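Local coordinates for protein 2-oxoadipate dioxygenase/decarboxylase (Pseudomonas putida, PDB 6W1G) that catalyses the iron(II)-dependent decarboxylation and hydroxylation of 2-oxoadipate to D-2-hydroxyglutarate, a step in D-lysine catabolism, at residues F182-E185 with A186-T189; T158-A161 with L162-A166; A18-S21 with L22-K25. All coordinates share one frame; numbering follows the deposited sequence. Where two conformers were deposited one is given.

Contact 1 (F182-E185 with A186-T189); sequences FVQE and ALHT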
# COMPACT_ATOMS: atom_id res chain seq x y z
N PHE A 182 4.89 20.49 10.84
CA PHE A 182 3.78 19.76 10.23
C PHE A 182 3.88 18.25 10.49
O PHE A 182 2.88 17.60 10.82
CB PHE A 182 3.69 20.06 8.72
CG PHE A 182 2.71 19.19 8.00
CD1 PHE A 182 1.35 19.44 8.04
CD2 PHE A 182 3.17 18.04 7.38
CE1 PHE A 182 0.49 18.53 7.39
CE2 PHE A 182 2.31 17.19 6.74
CZ PHE A 182 0.99 17.43 6.76
N VAL A 183 5.07 17.67 10.27
CA VAL A 183 5.21 16.23 10.46
C VAL A 183 4.89 15.87 11.89
O VAL A 183 4.17 14.90 12.14
CB VAL A 183 6.63 15.80 10.03
CG1 VAL A 183 6.93 14.40 10.54
CG2 VAL A 183 6.74 15.85 8.50
N GLN A 184 5.40 16.65 12.83
CA GLN A 184 5.15 16.30 14.22
C GLN A 184 3.68 16.45 14.59
O GLN A 184 3.14 15.63 15.36
CB GLN A 184 6.04 17.15 15.11
CG GLN A 184 7.53 16.70 15.03
CD GLN A 184 7.84 15.16 15.20
OE1 GLN A 184 7.35 14.49 16.13
NE2 GLN A 184 8.66 14.62 14.29
N GLU A 185 3.04 17.50 14.09
CA GLU A 185 1.64 17.70 14.41
C GLU A 185 0.76 16.66 13.75
O GLU A 185 -0.20 16.18 14.35
CB GLU A 185 1.22 19.11 14.02
CG GLU A 185 1.85 20.18 14.85
CD GLU A 185 1.38 20.21 16.32
OE1 GLU A 185 0.28 19.72 16.63
OE2 GLU A 185 2.13 20.77 17.15
N ALA A 186 1.05 16.34 12.50
CA ALA A 186 0.30 15.30 11.81
C ALA A 186 0.42 13.96 12.51
O ALA A 186 -0.54 13.20 12.57
CB ALA A 186 0.80 15.16 10.38
N LEU A 187 1.62 13.65 13.02
CA LEU A 187 1.83 12.36 13.64
C LEU A 187 0.92 12.16 14.84
O LEU A 187 0.52 11.03 15.12
CB LEU A 187 3.29 12.30 14.08
CG LEU A 187 3.92 10.96 14.38
CD1 LEU A 187 3.92 10.12 13.16
CD2 LEU A 187 5.34 11.19 14.89
N HIS A 188 0.57 13.25 15.54
CA HIS A 188 -0.29 13.09 16.69
C HIS A 188 -1.62 12.42 16.33
O HIS A 188 -2.20 11.70 17.16
CB HIS A 188 -0.56 14.45 17.32
CG HIS A 188 0.61 15.07 17.99
ND1 HIS A 188 1.47 14.37 18.82
CD2 HIS A 188 1.03 16.36 18.02
CE1 HIS A 188 2.38 15.20 19.30
NE2 HIS A 188 2.13 16.41 18.84
N THR A 189 -2.09 12.62 15.10
CA THR A 189 -3.37 12.05 14.68
C THR A 189 -3.36 10.55 14.79
O THR A 189 -4.42 9.95 15.00
CB THR A 189 -3.68 12.50 13.27
OG1 THR A 189 -3.80 13.92 13.27
CG2 THR A 189 -4.99 12.00 12.77
O HOH W 1 -2.98 16.31 14.00
O HOH W 2 3.15 19.05 19.17

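Contact 2 (T158-A161 with L162-A166); sequences TSRA and LELIA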
# COMPACT_ATOMS: atom_id res chain seq x y z
N THR A 158 -4.87 18.12 15.30
CA THR A 158 -4.51 19.25 16.13
C THR A 158 -4.77 20.55 15.39
O THR A 158 -4.74 20.62 14.16
CB THR A 158 -3.07 19.22 16.61
OG1 THR A 158 -2.21 19.50 15.50
CG2 THR A 158 -2.69 17.88 17.25
N SER A 159 -5.05 21.60 16.15
CA SER A 159 -5.26 22.89 15.54
C SER A 159 -4.04 23.34 14.75
O SER A 159 -4.19 23.96 13.67
CB SER A 159 -5.64 23.93 16.59
OG SER A 159 -6.93 23.67 17.10
N ARG A 160 -2.83 23.05 15.25
CA ARG A 160 -1.63 23.45 14.53
C ARG A 160 -1.51 22.70 13.20
O ARG A 160 -1.12 23.27 12.18
CB ARG A 160 -0.38 23.24 15.39
CG ARG A 160 0.87 23.88 14.81
CD ARG A 160 0.85 25.40 15.02
NE ARG A 160 2.02 26.00 14.37
CZ ARG A 160 1.99 26.72 13.25
NH1 ARG A 160 0.83 27.02 12.65
NH2 ARG A 160 3.13 27.11 12.72
N ALA A 161 -1.86 21.40 13.19
CA ALA A 161 -1.86 20.69 11.91
C ALA A 161 -2.78 21.37 10.91
O ALA A 161 -2.43 21.53 9.74
CB ALA A 161 -2.25 19.23 12.11
N LEU A 162 -4.00 21.69 11.34
CA LEU A 162 -4.97 22.32 10.45
C LEU A 162 -4.47 23.66 9.94
O LEU A 162 -4.64 24.00 8.76
CB LEU A 162 -6.31 22.45 11.16
CG LEU A 162 -6.98 21.13 11.51
CD1 LEU A 162 -8.22 21.40 12.36
CD2 LEU A 162 -7.32 20.31 10.27
N GLU A 163 -3.79 24.43 10.81
CA GLU A 163 -3.23 25.70 10.38
C GLU A 163 -2.19 25.50 9.29
O GLU A 163 -2.15 26.26 8.32
CB GLU A 163 -2.59 26.41 11.57
CG GLU A 163 -3.56 26.95 12.58
CD GLU A 163 -2.91 27.43 13.85
OE1 GLU A 163 -1.67 27.35 14.06
OE2 GLU A 163 -3.69 27.88 14.72
N LEU A 164 -1.31 24.50 9.47
CA LEU A 164 -0.23 24.32 8.51
C LEU A 164 -0.74 23.74 7.19
O LEU A 164 -0.20 24.10 6.13
CB LEU A 164 0.85 23.44 9.13
CG LEU A 164 1.68 24.15 10.20
CD1 LEU A 164 2.47 23.15 11.05
CD2 LEU A 164 2.64 25.14 9.53
N ILE A 165 -1.79 22.93 7.21
CA ILE A 165 -2.44 22.48 5.98
C ILE A 165 -2.99 23.68 5.21
O ILE A 165 -2.76 23.86 4.00
CB ILE A 165 -3.56 21.48 6.28
CG1 ILE A 165 -2.97 20.18 6.86
CG2 ILE A 165 -4.35 21.15 5.04
CD1 ILE A 165 -4.00 19.26 7.46
N ALA A 166 -3.69 24.58 5.92
CA ALA A 166 -4.25 25.77 5.28
C ALA A 166 -3.15 26.67 4.73
O ALA A 166 -3.27 27.24 3.63
CB ALA A 166 -5.17 26.50 6.25

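Contact 3 (A18-S21 with L22-K25); sequences AAMS and LMYK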
# COMPACT_ATOMS: atom_id res chain seq x y z
N ALA A 18 9.30 8.10 7.89
CA ALA A 18 10.33 7.73 8.86
C ALA A 18 9.90 8.01 10.29
O ALA A 18 10.15 7.19 11.21
CB ALA A 18 11.63 8.49 8.57
N ALA A 19 9.24 9.15 10.52
CA ALA A 19 8.76 9.48 11.87
C ALA A 19 7.67 8.52 12.30
O ALA A 19 7.61 8.13 13.48
CB ALA A 19 8.28 10.93 11.93
N MET A 20 6.77 8.14 11.39
CA MET A 20 5.74 7.16 11.71
C MET A 20 6.37 5.84 12.10
O MET A 20 5.92 5.18 13.04
CB MET A 20 4.78 6.98 10.53
CG MET A 20 3.79 8.13 10.26
SD MET A 20 2.30 8.10 11.26
CE MET A 20 1.29 6.91 10.40
N SER A 21 7.39 5.41 11.37
CA SER A 21 8.04 4.14 11.67
C SER A 21 8.68 4.16 13.04
O SER A 21 8.56 3.21 13.81
CB SER A 21 9.06 3.84 10.57
OG SER A 21 9.61 2.54 10.76
N LEU A 22 9.37 5.24 13.38
CA LEU A 22 9.98 5.31 14.70
C LEU A 22 8.91 5.31 15.80
O LEU A 22 9.08 4.68 16.84
CB LEU A 22 10.85 6.55 14.79
CG LEU A 22 12.11 6.34 13.93
CD1 LEU A 22 13.02 7.50 14.21
CD2 LEU A 22 12.88 5.02 14.09
N MET A 23 7.82 6.05 15.60
CA MET A 23 6.77 6.10 16.60
C MET A 23 6.14 4.72 16.79
O MET A 23 5.95 4.25 17.93
CB MET A 23 5.68 7.09 16.17
CG MET A 23 4.47 7.10 17.08
SD MET A 23 3.22 8.31 16.65
CE MET A 23 2.43 7.46 15.28
N TYR A 24 5.83 4.05 15.68
CA TYR A 24 5.20 2.74 15.74
C TYR A 24 6.12 1.72 16.39
O TYR A 24 5.67 0.87 17.16
CB TYR A 24 4.75 2.33 14.32
CG TYR A 24 3.96 1.06 14.27
CD1 TYR A 24 2.68 0.96 14.84
CD2 TYR A 24 4.47 -0.05 13.67
CE1 TYR A 24 1.97 -0.20 14.78
CE2 TYR A 24 3.77 -1.24 13.64
CZ TYR A 24 2.52 -1.31 14.19
OH TYR A 24 1.83 -2.48 14.13
N LYS A 25 7.41 1.80 16.10
CA LYS A 25 8.36 0.87 16.71
C LYS A 25 8.38 1.04 18.22
O LYS A 25 8.49 0.05 18.93
CB LYS A 25 9.73 1.10 16.10
CG LYS A 25 10.78 0.15 16.63
CD LYS A 25 12.12 0.36 15.95
CE LYS A 25 13.22 -0.36 16.71
NZ LYS A 25 14.54 -0.40 16.01

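Contact 1 (F182-E185 with A186-T189)
Phe182 and Ala186 form the tight part of this contact. Ala186 N gives a nearly straight bond to Phe182 O, 2.8 Å long. Ala186 CB lies over one face of the Phe182 ring, toward its rim, 4.3 Å from CZ. Leu164 and Ile165 of helix 159-171 also touch this ring. Next, Leu187 N bonds to Val183 O at 3.0 Å. These are the i to i+4 bonds of alpha helix 176-188, which packs against helices 9-27, 159-171 and 78-90. Val183 and Leu187 turn to helix 9-27, where they meet Ile12, Met20 and Met23. The bond from His188 N to Glu185 O, i+3 to i, is weak at 3.3 Å. The buried Thr189 OG1 shares a water with Glu185 O and also bonds to Ile156 O.

The looser, solvent side holds Gln184, Glu185 and His188. Gln184 O sits over one face of the His188 ring, 3.5 Å from CD2. Bent at chi2 (-68°), the Glu185 chain brings OE1 to the ring edge, in its plane, with the carboxylate turned 73° against the ring. OE1 is hydrogen-bonded to Thr158 OG1. Another water joins Glu185 OE2 to His188 NE2, 2.8 Å from each.

Contact 2 (T158-A161 with L162-A166)
Thr158, whose carbonyl O accepts from Leu162 N, has a side-chain oxygen with two hydrogen-bond partners. OG1 takes the N-H of Ala161 at 3.0 Å, a capping bond. The same OG1 is hydrogen-bonded to Glu185 of helix 176-188. A chi1 of 72° turns the hydroxyl to the amide of Ala161.

Beyond the cap, Arg160 carries the side-chain contact. Its NH1 makes a salt bridge to Glu163 OE1, 2.9 Å away. OE1 uses its anti lone pair, and it lies 24° out of the guanidinium plane. The guanidinium and carboxylate planes are 56° apart. The bend at chi2 in the arginine chain brings CD within 3.3 Å of the same OE1. Leu164 packs on one face of the guanidinium, toward its rim, with CG 4.0 Å from CZ. Its CD2 lies alongside NH2. With an alanine here in place of Arg160, Glu163 would probably be left without its charged mate, and the side of Leu164 would probably be less covered.

Glu163 N, Leu164 N and Ile165 N bond in turn to Ser159 O, Arg160 O and Ala161 O. Leu164 and Ile165 face Thr181 and Phe182, while Ser159 and Glu163 are exposed. Away from the annotated sites, this is the N-cap and opening turns of an alpha helix, with an i to i+3 salt bridge on its outer surface.

Contact 3 (A18-S21 with L22-K25)
Ala18 O and Leu22 N begin the backbone bonding, at 3.0 Å. Three more bonds of the same i to i+4 kind follow: Met23 N to Ala19 O, Tyr24 N to Met20 O, and Lys25 N to Ser21 O. All lie between 2.9 and 3.0 Å, so the helix runs on without a break. Carbon atoms also close on these carbonyls. Leu22 CG rests 3.5 Å from Ala18 O, and Tyr24 CB lies 3.3 Å from Met20 O.

Apolar contacts come next. Met20 and Met23 lie side by side and point the same way. Met20 SD is 4.1 Å from Met23 CE, but both residues have two deposited conformers, so this pairing is doubtful in detail. Both touch Leu187 of helix 176-188. This stretch of helix 9-27 has one buried side, with Met20, Met23 and Tyr24, and one exposed side, with Leu22 and Lys25.

The side-chain polar and aromatic contacts involve helix 29-48. Ser21 OG stands anti to the backbone N (chi1 -174°) and is hydrogen-bonded to Tyr31 OH. The ring of Tyr24 meets that of Tyr31 edge to face, and it leads away from the preceding turn. The Tyr24 side chain comes to about 5 Å from that of His226, an iron ligand. The nickel ion in this structure is about 10 Å from the Tyr24 side chain.

Contact 1 has the most buried residues of the three and touches both others, which do not touch each other. Helix 176-188 packs against helix 159-171 through Phe182 and Glu185, and against helix 9-27 through Val183 and Leu187. Contact 2 is the outermost, with its centre about 26 Å from that of the chain. It is partly buried, and its polar chemistry is a capped helix start and a salt bridge. Contact 3 has its centre closest to that of the chain, about 17 Å away, and approaches the metal site. There two methionines and a tyrosine make the buried side. Contact 1 combines apolar packing with water-bridged polar groups.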